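Local structure of probable manganase-dependent inorganic pyrophosphatase (Clostridium perfringens, 3L31) at residues 19-24 and 182-187; 25-30 and 51-56; 39-44 and 224-229; 45-50 and 191-196. The protein probably hydrolyses inorganic pyrophosphate as a family II pyrophosphatase, with a regulatory region of CBS and DRTGG domains that binds the inhibitor AMP. All coordinates share one frame; numbering follows the deposited sequence.

Contact 1 (19-24 and 182-187); sequences PEVSLK and LPVDYV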
loop_
_atom_site.group_PDB
_atom_site.type_symbol
_atom_site.label_atom_id
_atom_site.label_comp_id
_atom_site.label_asym_id
_atom_site.label_seq_id
_atom_site.Cartn_x
_atom_site.Cartn_y
_atom_site.Cartn_z
ATOM N N PRO A 19 4.965 -6.474 18.697
ATOM C CA PRO A 19 3.621 -6.391 18.052
ATOM C C PRO A 19 3.059 -4.977 17.873
ATOM O O PRO A 19 2.127 -4.743 17.101
ATOM C CB PRO A 19 2.711 -7.151 19.029
ATOM C CG PRO A 19 3.390 -6.978 20.383
ATOM C CD PRO A 19 4.881 -7.055 20.045
ATOM N N GLU A 20 3.657 -4.039 18.575
ATOM C CA GLU A 20 3.175 -2.659 18.532
ATOM C C GLU A 20 3.860 -1.839 17.428
ATOM O O GLU A 20 3.459 -0.704 17.181
ATOM C CB GLU A 20 3.313 -1.962 19.905
ATOM C CG GLU A 20 4.772 -1.629 20.319
ATOM C CD GLU A 20 5.507 -2.811 21.038
ATOM O OE1 GLU A 20 4.902 -3.913 21.168
ATOM O OE2 GLU A 20 6.688 -2.634 21.457
ATOM N N VAL A 21 4.829 -2.418 16.696
ATOM C CA VAL A 21 5.579 -1.598 15.741
ATOM C C VAL A 21 4.716 -1.415 14.531
ATOM O O VAL A 21 3.821 -2.205 14.280
ATOM C CB VAL A 21 6.942 -2.204 15.315
ATOM C CG1 VAL A 21 7.700 -2.767 16.484
ATOM C CG2 VAL A 21 6.755 -3.211 14.318
ATOM N N SER A 22 4.963 -0.341 13.798
ATOM C CA SER A 22 4.121 0.038 12.623
ATOM C C SER A 22 4.524 -0.716 11.385
ATOM O O SER A 22 5.644 -1.201 11.311
ATOM C CB SER A 22 4.278 1.530 12.308
ATOM O OG SER A 22 5.589 1.766 11.875
ATOM N N LEU A 23 3.578 -0.835 10.448
ATOM C CA LEU A 23 3.820 -1.465 9.173
ATOM C C LEU A 23 5.045 -0.810 8.572
ATOM O O LEU A 23 5.915 -1.445 8.001
ATOM C CB LEU A 23 2.627 -1.322 8.241
ATOM C CG LEU A 23 1.380 -2.033 8.760
ATOM C CD1 LEU A 23 0.310 -2.000 7.708
ATOM C CD2 LEU A 23 1.735 -3.463 9.194
ATOM N N LYS A 24 5.111 0.473 8.699
ATOM C CA LYS A 24 6.252 1.216 8.133
ATOM C C LYS A 24 7.582 0.749 8.742
ATOM O O LYS A 24 8.495 0.437 8.011
ATOM C CB LYS A 24 6.076 2.738 8.329
ATOM C CG LYS A 24 7.318 3.600 7.934
ATOM C CD LYS A 24 7.231 5.073 8.439
ATOM C CE LYS A 24 8.666 5.764 8.613
ATOM N NZ LYS A 24 8.575 7.270 8.810
ATOM N N LEU A 182 -0.211 1.539 11.132
ATOM C CA LEU A 182 -0.861 0.405 11.805
ATOM C C LEU A 182 0.139 -0.527 12.493
ATOM O O LEU A 182 1.220 -0.800 11.948
ATOM C CB LEU A 182 -1.725 -0.427 10.832
ATOM C CG LEU A 182 -3.232 -0.159 10.645
ATOM C CD1 LEU A 182 -3.636 1.276 10.666
ATOM C CD2 LEU A 182 -3.611 -0.739 9.313
ATOM N N PRO A 183 -0.225 -1.036 13.684
ATOM C CA PRO A 183 0.671 -1.958 14.342
ATOM C C PRO A 183 0.659 -3.324 13.695
ATOM O O PRO A 183 -0.372 -3.783 13.219
ATOM C CB PRO A 183 0.146 -1.991 15.803
ATOM C CG PRO A 183 -1.284 -1.611 15.713
ATOM C CD PRO A 183 -1.390 -0.709 14.515
ATOM N N VAL A 184 1.812 -4.000 13.717
ATOM C CA VAL A 184 1.914 -5.324 13.049
ATOM C C VAL A 184 0.907 -6.296 13.578
ATOM O O VAL A 184 0.401 -7.154 12.820
ATOM C CB VAL A 184 3.326 -5.994 13.038
ATOM C CG1 VAL A 184 4.312 -5.133 12.281
ATOM C CG2 VAL A 184 3.800 -6.264 14.373
ATOM N N ASP A 185 0.612 -6.201 14.862
ATOM C CA ASP A 185 -0.247 -7.234 15.468
ATOM C C ASP A 185 -1.688 -7.222 14.933
ATOM O O ASP A 185 -2.354 -8.229 14.960
ATOM C CB ASP A 185 -0.204 -7.251 17.010
ATOM C CG ASP A 185 -0.879 -6.071 17.622
ATOM O OD1 ASP A 185 -1.002 -5.045 16.942
ATOM O OD2 ASP A 185 -1.284 -6.153 18.788
ATOM N N TYR A 186 -2.126 -6.120 14.360
ATOM C CA TYR A 186 -3.450 -6.086 13.703
ATOM C C TYR A 186 -3.475 -6.801 12.333
ATOM O O TYR A 186 -4.525 -7.228 11.826
ATOM C CB TYR A 186 -3.870 -4.624 13.493
ATOM C CG TYR A 186 -5.274 -4.471 12.940
ATOM C CD1 TYR A 186 -6.395 -4.808 13.702
ATOM C CD2 TYR A 186 -5.466 -4.036 11.648
ATOM C CE1 TYR A 186 -7.654 -4.689 13.185
ATOM C CE2 TYR A 186 -6.724 -3.928 11.116
ATOM C CZ TYR A 186 -7.811 -4.251 11.885
ATOM O OH TYR A 186 -9.048 -4.102 11.300
ATOM N N VAL A 187 -2.299 -6.969 11.760
ATOM C CA VAL A 187 -2.161 -7.408 10.357
ATOM C C VAL A 187 -1.516 -8.792 10.239
ATOM O O VAL A 187 -1.664 -9.454 9.271
ATOM C CB VAL A 187 -1.298 -6.368 9.618
ATOM C CG1 VAL A 187 -0.738 -6.935 8.410
ATOM C CG2 VAL A 187 -2.122 -5.090 9.294
#
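Leu23 and Leu182 lie side by side and point the same way, with CD1 of Leu23 resting 4.0 Å from CB of Leu182. The other branch of Leu23 turns to a different partner: its CD2 meets CG2 of Val187 tip to tip at 4.2 Å. Val21 and Val184 instead pass at a slant, CG2 of Val21 touching CG1 of Val184 at 3.7 Å. With CG1 of Val184 set opposite its own carbonyl carbon (chi1 -62°), the CG2 methyl is turned onto the backbone of Pro19. Here the entry into helix 23-31 of one CBS domain is joined to the short helix 184-187 of the other, the pairing expected of a Bateman module, although the DRTGG domain separates them in sequence. Three backbone bonds lace the segments together: Leu23 N to Leu182 O (2.8 Å), Val184 N to Val21 O (2.8 Å) and Asp185 N to Pro19 O (3.1 Å), with Ser22 and Pro183 forming a single beta bridge. At the outer end, CB of Asp185 presses on CB of Pro19 at 3.5 Å. Ser22, at the N-cap, turns its hydroxyl from the contact to cap the backbone N of Met25.

Contact 2 (25-30 and 51-56); sequences MAWNIM and LSTSNI. With AMP (adenosine monophosphate), chain C.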
loop_
_atom_site.group_PDB
_atom_site.type_symbol
_atom_site.label_atom_id
_atom_site.label_comp_id
_atom_site.label_asym_id
_atom_site.label_seq_id
_atom_site.Cartn_x
_atom_site.Cartn_y
_atom_site.Cartn_z
ATOM N N MET A 25 7.683 0.722 10.075
ATOM C CA MET A 25 8.917 0.289 10.773
ATOM C C MET A 25 9.198 -1.151 10.349
ATOM O O MET A 25 10.292 -1.540 10.073
ATOM C CB MET A 25 8.751 0.321 12.333
ATOM C CG MET A 25 8.584 1.746 13.103
ATOM S SD MET A 25 7.573 1.778 14.730
ATOM C CE MET A 25 6.810 3.455 14.701
ATOM N N ALA A 26 8.172 -1.957 10.272
ATOM C CA ALA A 26 8.354 -3.374 9.924
ATOM C C ALA A 26 8.938 -3.552 8.518
ATOM O O ALA A 26 9.832 -4.357 8.308
ATOM C CB ALA A 26 7.004 -4.102 10.030
ATOM N N TRP A 27 8.374 -2.825 7.553
ATOM C CA TRP A 27 8.780 -2.937 6.162
ATOM C C TRP A 27 10.217 -2.446 6.030
ATOM O O TRP A 27 11.055 -3.052 5.337
ATOM C CB TRP A 27 7.875 -2.113 5.264
ATOM C CG TRP A 27 8.325 -2.007 3.910
ATOM C CD1 TRP A 27 8.741 -0.874 3.296
ATOM C CD2 TRP A 27 8.434 -3.052 2.946
ATOM N NE1 TRP A 27 9.125 -1.146 2.019
ATOM C CE2 TRP A 27 8.949 -2.481 1.773
ATOM C CE3 TRP A 27 8.208 -4.417 2.976
ATOM C CZ2 TRP A 27 9.216 -3.222 0.625
ATOM C CZ3 TRP A 27 8.471 -5.163 1.830
ATOM C CH2 TRP A 27 8.968 -4.553 0.664
ATOM N N ASN A 28 10.554 -1.397 6.744
ATOM C CA ASN A 28 11.960 -0.964 6.652
ATOM C C ASN A 28 12.931 -2.073 7.138
ATOM O O ASN A 28 13.949 -2.332 6.487
ATOM C CB ASN A 28 12.168 0.355 7.383
ATOM C CG ASN A 28 11.409 1.510 6.702
ATOM O OD1 ASN A 28 11.067 1.436 5.499
ATOM N ND2 ASN A 28 11.133 2.579 7.468
ATOM N N ILE A 29 12.571 -2.748 8.247
ATOM C CA ILE A 29 13.417 -3.791 8.837
ATOM C C ILE A 29 13.496 -4.943 7.878
ATOM O O ILE A 29 14.573 -5.455 7.582
ATOM C CB ILE A 29 12.916 -4.269 10.205
ATOM C CG1 ILE A 29 13.136 -3.155 11.221
ATOM C CG2 ILE A 29 13.633 -5.578 10.690
ATOM C CD1 ILE A 29 12.509 -3.384 12.596
ATOM N N MET A 30 12.344 -5.314 7.333
ATOM C CA MET A 30 12.294 -6.425 6.372
ATOM C C MET A 30 13.004 -6.156 5.054
ATOM O O MET A 30 13.625 -7.043 4.491
ATOM C CB MET A 30 10.855 -6.833 6.026
ATOM C CG MET A 30 10.041 -7.372 7.188
ATOM S SD MET A 30 8.249 -7.470 6.788
ATOM C CE MET A 30 8.353 -8.895 5.756
ATOM N N LEU A 51 4.437 -12.243 10.175
ATOM C CA LEU A 51 4.136 -11.093 9.361
ATOM C C LEU A 51 4.770 -11.227 7.999
ATOM O O LEU A 51 6.013 -11.197 7.879
ATOM C CB LEU A 51 4.639 -9.812 10.011
ATOM C CG LEU A 51 4.282 -8.586 9.162
ATOM C CD1 LEU A 51 2.802 -8.239 9.289
ATOM C CD2 LEU A 51 5.101 -7.389 9.512
ATOM N N SER A 52 3.917 -11.339 6.980
ATOM C CA SER A 52 4.357 -11.400 5.584
ATOM C C SER A 52 4.131 -10.136 4.854
ATOM O O SER A 52 3.147 -9.464 5.098
ATOM C CB SER A 52 3.562 -12.409 4.776
ATOM O OG SER A 52 3.906 -13.692 5.222
ATOM N N THR A 53 5.011 -9.876 3.891
ATOM C CA THR A 53 4.832 -8.757 2.974
ATOM C C THR A 53 3.444 -8.870 2.371
ATOM O O THR A 53 2.856 -7.871 2.017
ATOM C CB THR A 53 5.845 -8.760 1.804
ATOM O OG1 THR A 53 5.692 -9.983 1.135
ATOM C CG2 THR A 53 7.323 -8.658 2.260
ATOM N N SER A 54 2.900 -10.074 2.229
ATOM C CA SER A 54 1.541 -10.195 1.664
ATOM C C SER A 54 0.481 -9.638 2.578
ATOM O O SER A 54 -0.503 -9.040 2.117
ATOM C CB SER A 54 1.187 -11.617 1.248
ATOM O OG SER A 54 1.299 -12.516 2.347
ATOM N N ASN A 55 0.678 -9.825 3.866
ATOM C CA ASN A 55 -0.174 -9.182 4.860
ATOM C C ASN A 55 -0.153 -7.643 4.760
ATOM O O ASN A 55 -1.177 -6.993 4.734
ATOM C CB ASN A 55 0.260 -9.536 6.269
ATOM C CG ASN A 55 0.154 -11.012 6.572
ATOM O OD1 ASN A 55 1.107 -11.604 7.098
ATOM N ND2 ASN A 55 -1.020 -11.629 6.266
ATOM N N ILE A 56 1.040 -7.073 4.741
ATOM C CA ILE A 56 1.178 -5.626 4.540
ATOM C C ILE A 56 0.418 -5.168 3.262
ATOM O O ILE A 56 -0.425 -4.244 3.274
ATOM C CB ILE A 56 2.690 -5.216 4.456
ATOM C CG1 ILE A 56 3.431 -5.635 5.740
ATOM C CG2 ILE A 56 2.828 -3.735 4.229
ATOM C CD1 ILE A 56 4.953 -5.414 5.708
HETATM P P AMP C . 3.770 -16.048 2.968
HETATM O O1P AMP C . 4.066 -17.346 2.305
HETATM O O2P AMP C . 4.845 -15.746 3.955
HETATM O O3P AMP C . 3.462 -14.923 2.002
HETATM O "O5'" AMP C . 2.454 -16.215 3.931
HETATM C "C5'" AMP C . 1.112 -16.447 3.428
HETATM C "C4'" AMP C . 0.079 -16.228 4.544
HETATM O "O4'" AMP C . 0.361 -17.130 5.624
HETATM C "C3'" AMP C . 0.214 -14.867 5.196
HETATM O "O3'" AMP C . -1.022 -14.475 5.797
HETATM C "C2'" AMP C . 1.237 -15.062 6.310
HETATM O "O2'" AMP C . 1.044 -14.157 7.398
HETATM C "C1'" AMP C . 0.923 -16.477 6.775
HETATM N N9 AMP C . 2.106 -17.243 7.219
HETATM C C8 AMP C . 3.365 -16.977 6.829
HETATM N N7 AMP C . 4.251 -17.840 7.366
HETATM C C5 AMP C . 3.530 -18.677 8.134
HETATM C C6 AMP C . 3.846 -19.838 8.988
HETATM N N6 AMP C . 5.133 -20.223 9.090
HETATM N N1 AMP C . 2.830 -20.477 9.641
HETATM C C2 AMP C . 1.563 -20.040 9.498
HETATM N N3 AMP C . 1.197 -18.986 8.731
HETATM C C4 AMP C . 2.115 -18.302 8.020
#
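Met30 reaches from helix 25-30 into the corner where strand 51-52 becomes helix 53-56. Its CB heads toward that corner, and CG continues opposite the carbonyl carbon (chi1 -63°), carrying the sulfur inward. SD lies 4.0 Å from CD1 of Ile56, the two chains sliding past each other in opposite directions, and 4.2 Å from CD2 of Leu51. A bend at the last torsion (chi3 75°) then swings CE aside, so that it packs 3.7 Å from CG2 of Thr53 and 3.9 Å from the backbone O of Leu51. The same Thr53 methyl sits in the plane of the Trp27 ring at its edge, 3.7 Å from CZ3, while CB of Ala26 covers CD2 of Leu51 at 3.8 Å. The opposite side of the turn is polar and holds AMP. Ser52, at the N-cap, gives its OG to phosphate O2P at 2.6 Å. Asn55 OD1 accepts from ribose O2' at 2.6 Å and also from Ser52 N, and its ND2 donates to O3'; together these bonds fix the rotation of the amide. Ile38 of strand 37-41 and Val184 and Val187 of helix 184-187 close in around Leu51, Ile38 also touching Met30, whereas Trp27, Thr53 and Ile56 face the second subunit, where they pack on its Met61, Thr53 and Thr57.

Contact 3 (39-44 and 224-229); sequences PVADGN and NKVVGS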
loop_
_atom_site.group_PDB
_atom_site.type_symbol
_atom_site.label_atom_id
_atom_site.label_comp_id
_atom_site.label_asym_id
_atom_site.label_seq_id
_atom_site.Cartn_x
_atom_site.Cartn_y
_atom_site.Cartn_z
ATOM N N PRO A 39 8.942 -13.204 12.069
ATOM C CA PRO A 39 8.191 -13.504 13.263
ATOM C C PRO A 39 7.868 -12.273 14.087
ATOM O O PRO A 39 8.624 -11.308 14.077
ATOM C CB PRO A 39 9.129 -14.421 14.069
ATOM C CG PRO A 39 10.037 -15.007 13.037
ATOM C CD PRO A 39 10.255 -13.847 12.082
ATOM N N VAL A 40 6.731 -12.335 14.793
ATOM C CA VAL A 40 6.404 -11.405 15.848
ATOM C C VAL A 40 6.404 -12.163 17.203
ATOM O O VAL A 40 5.863 -13.285 17.338
ATOM C CB VAL A 40 5.041 -10.744 15.553
ATOM C CG1 VAL A 40 4.798 -9.504 16.414
ATOM C CG2 VAL A 40 4.964 -10.381 14.108
ATOM N N ALA A 41 7.035 -11.568 18.206
ATOM C CA ALA A 41 7.042 -12.164 19.540
ATOM C C ALA A 41 6.695 -11.167 20.635
ATOM O O ALA A 41 6.667 -9.975 20.405
ATOM C CB ALA A 41 8.402 -12.857 19.833
ATOM N N ASP A 42 6.455 -11.676 21.835
ATOM C CA ASP A 42 6.065 -10.839 22.965
ATOM C C ASP A 42 7.305 -10.407 23.747
ATOM O O ASP A 42 8.440 -10.724 23.372
ATOM C CB ASP A 42 4.999 -11.520 23.861
ATOM C CG ASP A 42 5.549 -12.718 24.730
ATOM O OD1 ASP A 42 6.793 -12.899 24.872
ATOM O OD2 ASP A 42 4.693 -13.461 25.291
ATOM N N GLY A 43 7.090 -9.694 24.839
ATOM C CA GLY A 43 8.193 -9.195 25.658
ATOM C C GLY A 43 9.084 -10.276 26.227
ATOM O O GLY A 43 10.213 -9.992 26.586
ATOM N N ASN A 44 8.565 -11.500 26.322
ATOM C CA ASN A 44 9.329 -12.672 26.822
ATOM C C ASN A 44 9.866 -13.494 25.650
ATOM O O ASN A 44 10.378 -14.592 25.811
ATOM C CB ASN A 44 8.470 -13.597 27.712
ATOM C CG ASN A 44 7.941 -12.900 28.941
ATOM O OD1 ASN A 44 8.537 -11.944 29.431
ATOM N ND2 ASN A 44 6.807 -13.356 29.440
ATOM N N ASN A 224 10.846 -22.855 24.355
ATOM C CA ASN A 224 9.754 -22.179 23.640
ATOM C C ASN A 224 10.022 -20.776 23.160
ATOM O O ASN A 224 9.081 -20.046 22.881
ATOM C CB ASN A 224 8.508 -22.134 24.512
ATOM C CG ASN A 224 7.409 -22.935 23.935
ATOM O OD1 ASN A 224 7.571 -24.130 23.690
ATOM N ND2 ASN A 224 6.278 -22.281 23.662
ATOM N N LYS A 225 11.289 -20.390 23.089
ATOM C CA LYS A 225 11.644 -19.028 22.670
ATOM C C LYS A 225 12.009 -18.977 21.188
ATOM O O LYS A 225 12.639 -19.894 20.633
ATOM C CB LYS A 225 12.798 -18.456 23.499
ATOM C CG LYS A 225 12.750 -18.764 25.011
ATOM C CD LYS A 225 12.123 -17.618 25.834
ATOM C CE LYS A 225 11.744 -18.071 27.249
ATOM N NZ LYS A 225 11.244 -16.905 28.030
ATOM N N VAL A 226 11.586 -17.889 20.565
ATOM C CA VAL A 226 11.874 -17.646 19.157
ATOM C C VAL A 226 13.349 -17.356 18.924
ATOM O O VAL A 226 13.901 -16.382 19.431
ATOM C CB VAL A 226 11.045 -16.490 18.557
ATOM C CG1 VAL A 226 11.539 -16.203 17.175
ATOM C CG2 VAL A 226 9.567 -16.850 18.547
ATOM N N VAL A 227 13.968 -18.183 18.100
ATOM C CA VAL A 227 15.396 -18.076 17.891
ATOM C C VAL A 227 15.748 -17.528 16.529
ATOM O O VAL A 227 16.867 -17.048 16.289
ATOM C CB VAL A 227 16.082 -19.431 18.103
ATOM C CG1 VAL A 227 17.167 -19.624 17.074
ATOM C CG2 VAL A 227 16.609 -19.502 19.547
ATOM N N GLY A 228 14.759 -17.571 15.651
ATOM C CA GLY A 228 14.935 -17.177 14.257
ATOM C C GLY A 228 13.880 -17.769 13.340
ATOM O O GLY A 228 12.744 -18.029 13.774
ATOM N N SER A 229 14.264 -17.967 12.072
ATOM C CA SER A 229 13.409 -18.635 11.125
ATOM C C SER A 229 14.163 -19.369 9.999
ATOM O O SER A 229 15.327 -19.118 9.712
ATOM C CB SER A 229 12.411 -17.638 10.538
ATOM O OG SER A 229 12.926 -17.037 9.382
#
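Strands 39-41 and 226-229 run nearly antiparallel, at 167°, but their axes stay 9.0 Å apart, so the backbones do not pair here, and the contact is carried by side chains meeting each other or a backbone oxygen. Val226 points its side chain toward the other strand. Its two methyls divide the work: CG1, placed trans to the backbone N (chi1 173°), lies 4.3 Å from CB of Pro39, and CG2 lies 4.4 Å from CB of Ala41. Farther along, CG of Pro39 approaches O of Gly228 at 4.1 Å and CB of Ser229 at 4.3 Å, so the proline ring spans the stretch from Val226 to the end of the segment. The two strands belong to separate sheets, one in each CBS domain, and this apolar layer joins them within the tandem CBS unit. Both are distorted or turned nearby: Val227 and Gly228 form a classic beta bulge against strand 217-220, and beyond strand 39-41 Asp42 makes an Asx turn, its OD1 receiving Asn44 N at 2.7 Å from above the carboxylate plane. That turn presents the carbonyl of Asn44 to Lys225. Bent at its second torsion (chi2 -96°), the lysine lays CD 3.5 Å from Asn44 O and brings NZ to 3.3 Å from the same oxygen, a weak hydrogen bond at the more exposed end. Beside it, Asn45 is bonded to the backbone of Val226, tying the turn to the second CBS domain.

Contact 4 (45-50 and 191-196); sequences NHLLGM and DNLVAV. With AMP (adenosine monophosphate), chain C.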
loop_
_atom_site.group_PDB
_atom_site.type_symbol
_atom_site.label_atom_id
_atom_site.label_comp_id
_atom_site.label_asym_id
_atom_site.label_seq_id
_atom_site.Cartn_x
_atom_site.Cartn_y
_atom_site.Cartn_z
ATOM N N ASN A 45 9.712 -12.953 24.456
ATOM C CA ASN A 45 10.229 -13.611 23.266
ATOM C C ASN A 45 9.543 -14.969 22.987
ATOM O O ASN A 45 10.149 -15.888 22.462
ATOM C CB ASN A 45 11.751 -13.765 23.380
ATOM C CG ASN A 45 12.384 -14.113 22.053
ATOM O OD1 ASN A 45 11.984 -13.581 21.003
ATOM N ND2 ASN A 45 13.341 -15.031 22.067
ATOM N N HIS A 46 8.261 -15.068 23.322
ATOM C CA HIS A 46 7.388 -16.179 22.862
ATOM C C HIS A 46 6.593 -15.789 21.610
ATOM O O HIS A 46 6.164 -14.629 21.442
ATOM C CB HIS A 46 6.384 -16.605 23.951
ATOM C CG HIS A 46 6.998 -17.348 25.096
ATOM N ND1 HIS A 46 7.302 -16.744 26.294
ATOM C CD2 HIS A 46 7.359 -18.654 25.226
ATOM C CE1 HIS A 46 7.833 -17.642 27.110
ATOM N NE2 HIS A 46 7.866 -18.809 26.489
ATOM N N LEU A 47 6.403 -16.769 20.735
ATOM C CA LEU A 47 5.845 -16.524 19.412
ATOM C C LEU A 47 4.428 -16.019 19.476
ATOM O O LEU A 47 3.540 -16.663 19.985
ATOM C CB LEU A 47 5.907 -17.814 18.522
ATOM C CG LEU A 47 5.367 -17.767 17.094
ATOM C CD1 LEU A 47 6.184 -16.784 16.175
ATOM C CD2 LEU A 47 5.305 -19.160 16.474
ATOM N N LEU A 48 4.213 -14.866 18.889
ATOM C CA LEU A 48 2.869 -14.354 18.710
ATOM C C LEU A 48 2.340 -14.492 17.269
ATOM O O LEU A 48 1.153 -14.594 17.059
ATOM C CB LEU A 48 2.813 -12.882 19.135
ATOM C CG LEU A 48 2.906 -12.556 20.630
ATOM C CD1 LEU A 48 2.839 -11.029 20.915
ATOM C CD2 LEU A 48 1.792 -13.259 21.410
ATOM N N GLY A 49 3.190 -14.470 16.249
ATOM C CA GLY A 49 2.643 -14.332 14.908
ATOM C C GLY A 49 3.649 -14.445 13.811
ATOM O O GLY A 49 4.832 -14.497 14.086
ATOM N N MET A 50 3.166 -14.484 12.565
ATOM C CA MET A 50 4.015 -14.228 11.416
ATOM C C MET A 50 3.480 -13.063 10.644
ATOM O O MET A 50 2.250 -12.900 10.499
ATOM C CB MET A 50 4.145 -15.412 10.490
ATOM C CG MET A 50 4.977 -16.568 11.091
ATOM S SD MET A 50 6.754 -16.249 11.300
ATOM C CE MET A 50 7.167 -16.113 9.522
ATOM N N ASP A 191 -3.100 -17.286 13.855
ATOM C CA ASP A 191 -3.623 -18.654 13.943
ATOM C C ASP A 191 -2.858 -19.647 13.089
ATOM O O ASP A 191 -2.354 -19.334 11.999
ATOM C CB ASP A 191 -5.101 -18.693 13.528
ATOM C CG ASP A 191 -5.946 -17.708 14.299
ATOM O OD1 ASP A 191 -6.060 -17.879 15.542
ATOM O OD2 ASP A 191 -6.494 -16.749 13.677
ATOM N N ASN A 192 -2.842 -20.869 13.575
ATOM C CA ASN A 192 -2.358 -21.976 12.803
ATOM C C ASN A 192 -0.939 -21.736 12.324
ATOM O O ASN A 192 -0.572 -21.967 11.152
ATOM C CB ASN A 192 -3.335 -22.244 11.646
ATOM C CG ASN A 192 -4.774 -22.460 12.157
ATOM O OD1 ASN A 192 -5.016 -23.406 12.880
ATOM N ND2 ASN A 192 -5.684 -21.538 11.855
ATOM N N LEU A 193 -0.135 -21.319 13.281
ATOM C CA LEU A 193 1.286 -21.005 13.048
ATOM C C LEU A 193 2.059 -22.270 12.898
ATOM O O LEU A 193 2.057 -23.103 13.760
ATOM C CB LEU A 193 1.868 -20.182 14.222
ATOM C CG LEU A 193 1.175 -18.852 14.427
ATOM C CD1 LEU A 193 1.726 -18.057 15.604
ATOM C CD2 LEU A 193 1.265 -18.089 13.115
ATOM N N VAL A 194 2.725 -22.435 11.780
ATOM C CA VAL A 194 3.583 -23.610 11.613
ATOM C C VAL A 194 5.032 -23.225 12.021
ATOM O O VAL A 194 5.738 -22.496 11.336
ATOM C CB VAL A 194 3.449 -24.207 10.169
ATOM C CG1 VAL A 194 4.321 -25.450 9.997
ATOM C CG2 VAL A 194 1.976 -24.543 9.863
ATOM N N ALA A 195 5.418 -23.677 13.197
ATOM C CA ALA A 195 6.737 -23.408 13.752
ATOM C C ALA A 195 7.626 -24.656 13.743
ATOM O O ALA A 195 7.179 -25.773 13.584
ATOM C CB ALA A 195 6.597 -22.915 15.147
ATOM N N VAL A 196 8.909 -24.453 13.958
ATOM C CA VAL A 196 9.843 -25.574 13.902
ATOM C C VAL A 196 10.762 -25.503 15.114
ATOM O O VAL A 196 11.115 -24.409 15.528
ATOM C CB VAL A 196 10.610 -25.534 12.553
ATOM C CG1 VAL A 196 12.035 -25.971 12.710
ATOM C CG2 VAL A 196 9.915 -26.404 11.539
HETATM P P AMP C . 3.770 -16.048 2.968
HETATM O O1P AMP C . 4.066 -17.346 2.305
HETATM O O2P AMP C . 4.845 -15.746 3.955
HETATM O O3P AMP C . 3.462 -14.923 2.002
HETATM O "O5'" AMP C . 2.454 -16.215 3.931
HETATM C "C5'" AMP C . 1.112 -16.447 3.428
HETATM C "C4'" AMP C . 0.079 -16.228 4.544
HETATM O "O4'" AMP C . 0.361 -17.130 5.624
HETATM C "C3'" AMP C . 0.214 -14.867 5.196
HETATM O "O3'" AMP C . -1.022 -14.475 5.797
HETATM C "C2'" AMP C . 1.237 -15.062 6.310
HETATM O "O2'" AMP C . 1.044 -14.157 7.398
HETATM C "C1'" AMP C . 0.923 -16.477 6.775
HETATM N N9 AMP C . 2.106 -17.243 7.219
HETATM C C8 AMP C . 3.365 -16.977 6.829
HETATM N N7 AMP C . 4.251 -17.840 7.366
HETATM C C5 AMP C . 3.530 -18.677 8.134
HETATM C C6 AMP C . 3.846 -19.838 8.988
HETATM N N6 AMP C . 5.133 -20.223 9.090
HETATM N N1 AMP C . 2.830 -20.477 9.641
HETATM C C2 AMP C . 1.563 -20.040 9.498
HETATM N N3 AMP C . 1.197 -18.986 8.731
HETATM C C4 AMP C . 2.115 -18.302 8.020
#
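At the adenine end of the AMP pocket, Leu193 of one CBS domain meets Leu47 on strand 47-50 of the other. The two leucines reach toward each other tip to tip, CD1 of Leu193 standing 3.8 Å from CD2 of Leu47. That CD1 methyl also nestles against the strand backbone, 3.8 Å from Leu48 O and 3.9 Å from CA of Gly49, at the place where Leu48 and Gly49 make a classic beta bulge opposite Val40. Ala195 adds its CB, 4.2 Å from CD2 of Leu47. The second branch of Leu193 serves the ligand: CD2 is 4.1 Å from Met50 N and 4.1 Å from C2 of the adenine. It lies over the same face of the base as Met50, whose chain, folded back at chi2 and chi3 (-69° and -66°), spreads CG above C5 and brings CE near N7. The polar edge of the adenine is read by the main chain of Val194. Its N donates to N1 at 2.9 Å with a nearly straight bond, and its O accepts from N6 at 3.3 Å, a pair that matches the acceptor N1 and the donor amino group N6 side by side on the adenine edge. Aliphatic cover on the base combined with backbone recognition of its N1 and N6 edge is a familiar feature of adenine nucleotide sites in CBS domain pairs.

In the fold
All four contacts belong to the paired CBS domains. Contacts 1, 3 and 4 join one domain to the other, whereas contact 2 lies within the first and is nested along the chain in the loop closed by contact 1. Contacts 1 and 2 share helix 23-31, their centres about 9 Å apart. Contacts 3 and 4, about 8 Å apart, approach the second domain from neighbouring strands, 37-41 and 47-52, of one sheet, and contact 4 is nested inside contact 3. The two groups lie about 16 Å apart. Strand 47-52 links contacts 2 and 4, which bind opposite ends of one AMP, phosphate and ribose versus adenine, so the inhibitor spans both CBS domains.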